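Side-chain contacts in PCP domain (Thermobifida fusca, PDB 7KW3), which probably carries amino acids and growing peptides as thioesters on a phosphopantetheine arm between the catalytic domains of a non-ribosomal peptide synthetase: residues D24-G27 / A28-F32; W54-A58 / R59-R63. All coordinates share one frame; numbering follows the deposited sequence.

Contact 1 of 2, residues D24-G27 / A28-F32; sequences DKVG and ADADF
The amide N of Ala-30 donates to the carbonyl O of Gly-27 across 3.0 Å, the bond that closes a type I beta turn from Gly-27 to Ala-30. It is a reasonably straight bond at the hydrogen, 158°, yet the donor stands well above the carbonyl plane, 62° out of it, and so not on a lone pair. The same oxygen also lies against the methyl of Ala-30, with CB 3.3 Å from Gly-27 O. That methyl points back across the turn and meets the isopropyl group of Val-26, CG1 pressing on Ala-30 CB at 3.4 Å, tighter than ordinary van der Waals contact. CG1 of Val-26 lies 30° short of fully anti to the backbone N (chi1 150°), with CG2 anti to the carbonyl carbon, and this turns CG1 onto the alanine methyl. At the third position of the turn, the carboxylate of Asp-29 folds back over the glycine, OD1 reaching to 3.9 Å from Gly-27 CA, where the lack of a side chain permits the approach. The turn belongs to the long loop between helices 8-21 and 39-51. Val-26 rests on Tyr-17 of helix 8-21, and Tyr-17 also meets the Phe-32 ring edge-to-face, while backbone bonds tie Ala-28 to Arg-3 and Ala-68, and Ala-30 to Val-67 where helix 67-73 begins.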
ATOM      1  N   ASP A  24       1.106   8.876  10.529  1.00 72.36           N
ATOM      2  CA  ASP A  24      -0.277   9.216  10.856  1.00 73.47           C
ATOM      3  C   ASP A  24      -1.195   8.985   9.665  1.00 70.17           C
ATOM      4  O   ASP A  24      -2.242   8.337   9.777  1.00 66.09           O
ATOM      5  CB  ASP A  24      -0.365  10.672  11.310  1.00 77.52           C
ATOM      6  CG  ASP A  24       0.426  10.932  12.572  1.00111.52           C
ATOM      7  OD1 ASP A  24       0.881   9.942  13.191  1.00117.89           O
ATOM      8  OD2 ASP A  24       0.603  12.117  12.938  1.00116.03           O
ATOM      9  N   LYS A  25      -0.821   9.533   8.518  1.00 68.47           N
ATOM     10  CA  LYS A  25      -1.625   9.437   7.319  1.00 68.94           C
ATOM     11  C   LYS A  25      -0.678   9.566   6.144  1.00 66.53           C
ATOM     12  O   LYS A  25       0.394  10.169   6.254  1.00 67.95           O
ATOM     13  CB  LYS A  25      -2.712  10.521   7.293  1.00 67.90           C
ATOM     14  CG  LYS A  25      -3.765  10.386   6.209  1.00 69.48           C
ATOM     15  CD  LYS A  25      -4.853  11.444   6.407  1.00 67.46           C
ATOM     16  CE  LYS A  25      -5.783  11.533   5.214  1.00 60.64           C
ATOM     17  NZ  LYS A  25      -6.985  12.341   5.558  1.00 68.11           N
ATOM     18  N   VAL A  26      -1.085   8.991   5.024  1.00 60.34           N
ATOM     19  CA  VAL A  26      -0.248   8.863   3.843  1.00 55.17           C
ATOM     20  C   VAL A  26      -1.120   9.161   2.623  1.00 63.48           C
ATOM     21  O   VAL A  26      -2.294   8.773   2.577  1.00 57.06           O
ATOM     22  CB  VAL A  26       0.378   7.450   3.807  1.00 59.11           C
ATOM     23  CG1 VAL A  26       0.617   6.975   2.407  1.00 54.62           C
ATOM     24  CG2 VAL A  26       1.652   7.424   4.625  1.00 57.68           C
ATOM     25  N   GLY A  27      -0.557   9.891   1.649  1.00 61.45           N
ATOM     26  CA  GLY A  27      -1.322  10.268   0.477  1.00 61.08           C
ATOM     27  C   GLY A  27      -1.391   9.171  -0.572  1.00 58.09           C
ATOM     28  O   GLY A  27      -0.597   8.230  -0.609  1.00 56.11           O
ATOM     29  N   ALA A  28      -2.370   9.301  -1.463  1.00 56.49           N
ATOM     30  CA  ALA A  28      -2.495   8.317  -2.530  1.00 55.66           C
ATOM     31  C   ALA A  28      -1.328   8.348  -3.513  1.00 51.47           C
ATOM     32  O   ALA A  28      -1.194   7.421  -4.312  1.00 52.64           O
ATOM     33  CB  ALA A  28      -3.809   8.523  -3.278  1.00 52.50           C
ATOM     34  N   ASP A  29      -0.493   9.382  -3.483  1.00 50.72           N
ATOM     35  CA  ASP A  29       0.688   9.460  -4.326  1.00 52.75           C
ATOM     36  C   ASP A  29       1.968   9.075  -3.585  1.00 55.18           C
ATOM     37  O   ASP A  29       3.064   9.270  -4.117  1.00 52.47           O
ATOM     38  CB  ASP A  29       0.813  10.871  -4.904  1.00 59.59           C
ATOM     39  CG  ASP A  29       0.840  11.948  -3.819  1.00 64.97           C
ATOM     40  OD1 ASP A  29       0.718  11.626  -2.611  1.00 60.98           O
ATOM     41  OD2 ASP A  29       0.983  13.128  -4.186  1.00 73.75           O
ATOM     42  N   ALA A  30       1.860   8.527  -2.379  1.00 53.94           N
ATOM     43  CA  ALA A  30       3.039   8.207  -1.589  1.00 56.66           C
ATOM     44  C   ALA A  30       3.806   7.025  -2.168  1.00 54.16           C
ATOM     45  O   ALA A  30       3.216   6.041  -2.633  1.00 47.33           O
ATOM     46  CB  ALA A  30       2.639   7.901  -0.152  1.00 57.72           C
ATOM     47  N   ASP A  31       5.133   7.137  -2.125  1.00 56.09           N
ATOM     48  CA  ASP A  31       6.050   6.096  -2.570  1.00 51.65           C
ATOM     49  C   ASP A  31       6.502   5.315  -1.345  1.00 50.88           C
ATOM     50  O   ASP A  31       7.104   5.891  -0.430  1.00 56.87           O
ATOM     51  CB  ASP A  31       7.253   6.709  -3.292  1.00 55.63           C
ATOM     52  CG  ASP A  31       8.201   5.657  -3.870  1.00 59.51           C
ATOM     53  OD1 ASP A  31       8.715   4.810  -3.106  1.00 56.04           O
ATOM     54  OD2 ASP A  31       8.435   5.688  -5.101  1.00 64.62           O
ATOM     55  N   PHE A  32       6.237   4.005  -1.345  1.00 48.86           N
ATOM     56  CA  PHE A  32       6.492   3.190  -0.157  1.00 48.20           C
ATOM     57  C   PHE A  32       7.964   3.232   0.253  1.00 51.65           C
ATOM     58  O   PHE A  32       8.282   3.368   1.442  1.00 54.78           O
ATOM     59  CB  PHE A  32       6.032   1.754  -0.409  1.00 45.18           C
ATOM     60  CG  PHE A  32       6.052   0.878   0.810  1.00 47.21           C
ATOM     61  CD1 PHE A  32       5.142   1.074   1.841  1.00 49.90           C
ATOM     62  CD2 PHE A  32       6.963  -0.166   0.917  1.00 46.89           C
ATOM     63  CE1 PHE A  32       5.147   0.254   2.965  1.00 43.29           C
ATOM     64  CE2 PHE A  32       6.969  -0.996   2.038  1.00 45.33           C
ATOM     65  CZ  PHE A  32       6.060  -0.782   3.065  1.00 40.68           C
TER

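Contact 2 of 2, residues W54-A58 / R59-R63; sequences WEISA and RHVFR
A histidine ring takes the part usually played by a glutamate: ND1 of His-60 accepts a hydrogen bond from the backbone N of Ser-57 at 3.0 Å, even though that N lies 39° out of the imidazole plane. The bond is returned, since His-60 N donates to Ser-57 OG at 2.9 Å. As ND1 serves as an acceptor, the ring is likely to keep that nitrogen unprotonated. The serine hydroxyl is held between its own backbone N and carbonyl carbon (chi1 73°), which carries OG over one face of the imidazole, 3.2 Å from CG and displaced toward the rim. Ser-57 CB makes a CH-pi contact with the same ring, while Ile-56 CA approaches its edge, 3.6 Å from ND1. This reciprocal pair is a capping box, with Ser-57 as the N-cap of the short helix 58-63, which follows strand 54-55 in the carrier-protein helical bundle. Replacing His-60 by an alanine would keep the backbone bond to Ser-57 OG but would probably leave Ser-57 N without its acceptor, and OG and CB of Ser-57 without the ring they lie on. The first backbone bonds of the helix then follow, Val-61 N to Ser-57 O and the straighter Phe-62 N to Ala-58 O at 3.0 Å. Ala-58 O also meets the edge of the Phe-62 ring, 3.1 Å from CD2. On the inner side, Ile-56 CD1 reaches Val-61 CG2 at 4.0 Å, the two branched chains crossing at a slant. Both residues press on Leu-70 of helix 67-73, and His-60 lies against Leu-70 and Val-73 of that helix.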
ATOM      1  N   TRP A  54      -7.365  -6.675   0.001  1.00 36.68           N
ATOM      2  CA  TRP A  54      -6.679  -6.475  -1.269  1.00 37.99           C
ATOM      3  C   TRP A  54      -5.447  -7.367  -1.366  1.00 41.08           C
ATOM      4  O   TRP A  54      -4.582  -7.370  -0.481  1.00 39.23           O
ATOM      5  CB  TRP A  54      -6.344  -4.982  -1.464  1.00 35.63           C
ATOM      6  CG  TRP A  54      -7.634  -4.219  -1.532  1.00 40.96           C
ATOM      7  CD1 TRP A  54      -8.277  -3.590  -0.494  1.00 41.78           C
ATOM      8  CD2 TRP A  54      -8.500  -4.099  -2.671  1.00 38.34           C
ATOM      9  NE1 TRP A  54      -9.464  -3.055  -0.931  1.00 43.49           N
ATOM     10  CE2 TRP A  54      -9.630  -3.351  -2.258  1.00 37.59           C
ATOM     11  CE3 TRP A  54      -8.420  -4.530  -4.003  1.00 38.09           C
ATOM     12  CZ2 TRP A  54     -10.681  -3.036  -3.127  1.00 40.11           C
ATOM     13  CZ3 TRP A  54      -9.466  -4.215  -4.873  1.00 40.30           C
ATOM     14  CH2 TRP A  54     -10.586  -3.474  -4.426  1.00 41.79           C
ATOM     15  N   GLU A  55      -5.386  -8.128  -2.450  1.00 37.19           N
ATOM     16  CA  GLU A  55      -4.339  -9.108  -2.695  1.00 38.91           C
ATOM     17  C   GLU A  55      -3.243  -8.469  -3.535  1.00 40.62           C
ATOM     18  O   GLU A  55      -3.494  -8.061  -4.672  1.00 40.31           O
ATOM     19  CB  GLU A  55      -4.909 -10.322  -3.422  1.00 38.60           C
ATOM     20  CG  GLU A  55      -4.902 -11.574  -2.611  1.00 53.65           C
ATOM     21  CD  GLU A  55      -5.065 -12.808  -3.463  1.00 57.30           C
ATOM     22  OE1 GLU A  55      -4.129 -13.632  -3.492  1.00 61.44           O
ATOM     23  OE2 GLU A  55      -6.129 -12.956  -4.099  1.00 55.93           O
ATOM     24  N   ILE A  56      -2.036  -8.390  -2.979  1.00 38.53           N
ATOM     25  CA  ILE A  56      -0.858  -7.950  -3.712  1.00 37.43           C
ATOM     26  C   ILE A  56       0.296  -8.883  -3.380  1.00 43.87           C
ATOM     27  O   ILE A  56       0.244  -9.659  -2.423  1.00 43.48           O
ATOM     28  CB  ILE A  56      -0.457  -6.498  -3.387  1.00 39.03           C
ATOM     29  CG1 ILE A  56      -0.355  -6.313  -1.875  1.00 37.21           C
ATOM     30  CG2 ILE A  56      -1.441  -5.520  -4.016  1.00 36.27           C
ATOM     31  CD1 ILE A  56       0.189  -4.968  -1.447  1.00 37.44           C
ATOM     32  N   SER A  57       1.348  -8.792  -4.188  1.00 43.13           N
ATOM     33  CA  SER A  57       2.603  -9.482  -3.929  1.00 39.50           C
ATOM     34  C   SER A  57       3.709  -8.491  -3.581  1.00 43.68           C
ATOM     35  O   SER A  57       3.635  -7.293  -3.884  1.00 42.70           O
ATOM     36  CB  SER A  57       3.040 -10.303  -5.141  1.00 43.95           C
ATOM     37  OG  SER A  57       3.511  -9.434  -6.163  1.00 44.39           O
ATOM     38  N   ALA A  58       4.764  -9.026  -2.960  1.00 45.46           N
ATOM     39  CA  ALA A  58       5.973  -8.242  -2.745  1.00 40.97           C
ATOM     40  C   ALA A  58       6.507  -7.688  -4.059  1.00 44.94           C
ATOM     41  O   ALA A  58       6.953  -6.540  -4.115  1.00 44.91           O
ATOM     42  CB  ALA A  58       7.042  -9.096  -2.050  1.00 41.09           C
ATOM     43  N   ARG A  59       6.485  -8.499  -5.129  1.00 43.95           N
ATOM     44  CA  ARG A  59       6.930  -8.016  -6.433  1.00 45.78           C
ATOM     45  C   ARG A  59       6.097  -6.826  -6.904  1.00 45.71           C
ATOM     46  O   ARG A  59       6.628  -5.897  -7.522  1.00 46.35           O
ATOM     47  CB  ARG A  59       6.900  -9.147  -7.468  1.00 47.98           C
ATOM     48  CG  ARG A  59       8.197  -9.933  -7.501  1.00 56.53           C
ATOM     49  CD  ARG A  59       8.273 -10.945  -8.618  1.00 61.63           C
ATOM     50  NE  ARG A  59       9.503 -11.713  -8.484  1.00 75.13           N
ATOM     51  CZ  ARG A  59       9.640 -12.779  -7.699  1.00 78.09           C
ATOM     52  NH1 ARG A  59       8.609 -13.220  -6.987  1.00 72.14           N
ATOM     53  NH2 ARG A  59      10.807 -13.412  -7.637  1.00 78.61           N
ATOM     54  N   HIS A  60       4.791  -6.833  -6.622  1.00 40.91           N
ATOM     55  CA  HIS A  60       3.960  -5.673  -6.946  1.00 42.69           C
ATOM     56  C   HIS A  60       4.465  -4.420  -6.241  1.00 44.74           C
ATOM     57  O   HIS A  60       4.543  -3.341  -6.846  1.00 40.58           O
ATOM     58  CB  HIS A  60       2.500  -5.940  -6.563  1.00 38.93           C
ATOM     59  CG  HIS A  60       1.835  -6.980  -7.405  1.00 45.24           C
ATOM     60  ND1 HIS A  60       0.816  -7.778  -6.933  1.00 45.93           N
ATOM     61  CD2 HIS A  60       2.036  -7.347  -8.695  1.00 45.52           C
ATOM     62  CE1 HIS A  60       0.415  -8.590  -7.895  1.00 44.83           C
ATOM     63  NE2 HIS A  60       1.139  -8.350  -8.974  1.00 46.30           N
ATOM     64  N   VAL A  61       4.816  -4.542  -4.960  1.00 40.62           N
ATOM     65  CA  VAL A  61       5.268  -3.380  -4.205  1.00 42.34           C
ATOM     66  C   VAL A  61       6.572  -2.839  -4.779  1.00 46.25           C
ATOM     67  O   VAL A  61       6.714  -1.628  -4.995  1.00 44.71           O
ATOM     68  CB  VAL A  61       5.404  -3.741  -2.718  1.00 44.10           C
ATOM     69  CG1 VAL A  61       6.016  -2.576  -1.932  1.00 37.58           C
ATOM     70  CG2 VAL A  61       4.034  -4.153  -2.164  1.00 36.49           C
ATOM     71  N   PHE A  62       7.536  -3.724  -5.061  1.00 43.29           N
ATOM     72  CA  PHE A  62       8.811  -3.250  -5.585  1.00 47.15           C
ATOM     73  C   PHE A  62       8.647  -2.634  -6.968  1.00 50.60           C
ATOM     74  O   PHE A  62       9.307  -1.641  -7.288  1.00 45.83           O
ATOM     75  CB  PHE A  62       9.835  -4.393  -5.594  1.00 44.21           C
ATOM     76  CG  PHE A  62      10.418  -4.684  -4.229  1.00 56.07           C
ATOM     77  CD1 PHE A  62      11.552  -4.012  -3.780  1.00 69.04           C
ATOM     78  CD2 PHE A  62       9.822  -5.606  -3.389  1.00 55.73           C
ATOM     79  CE1 PHE A  62      12.088  -4.269  -2.519  1.00 67.07           C
ATOM     80  CE2 PHE A  62      10.340  -5.869  -2.142  1.00 54.78           C
ATOM     81  CZ  PHE A  62      11.479  -5.196  -1.699  1.00 62.43           C
ATOM     82  N   ARG A  63       7.740  -3.174  -7.777  1.00 47.90           N
ATOM     83  CA  ARG A  63       7.545  -2.652  -9.123  1.00 52.61           C
ATOM     84  C   ARG A  63       6.616  -1.429  -9.145  1.00 52.18           C
ATOM     85  O   ARG A  63       6.772  -0.561 -10.006  1.00 51.53           O
ATOM     86  CB  ARG A  63       7.024  -3.784 -10.022  1.00 55.74           C
ATOM     87  CG  ARG A  63       6.399  -3.347 -11.321  1.00 70.66           C
ATOM     88  CD  ARG A  63       7.329  -3.448 -12.520  1.00 82.40           C
ATOM     89  NE  ARG A  63       6.791  -2.649 -13.622  1.00 90.73           N
ATOM     90  CZ  ARG A  63       7.267  -2.642 -14.862  1.00102.61           C
ATOM     91  NH1 ARG A  63       8.306  -3.405 -15.187  1.00107.20           N
ATOM     92  NH2 ARG A  63       6.695  -1.870 -15.778  1.00 98.93           N
TER

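Contacts 1 and 2 illustrate how a small bundle fixes a loop turn and a helix start by local bonds and then joins them through the core. Their centres are about 16 Å apart, on opposite sides of the chain's centre, yet the segments touch where Phe-32 CD2 packs on Val-61 CG1 at 3.8 Å. Both of these side chains also lie on Leu-45 of helix 39-51, and Phe-32, Ala-58 and Phe-62 all touch Thr-42 of the same helix. Helix 67-73 is a second common neighbour. Between the contacts in sequence runs the GGDS motif, whose serine, as in related carrier proteins, is probably the phosphopantetheine attachment point.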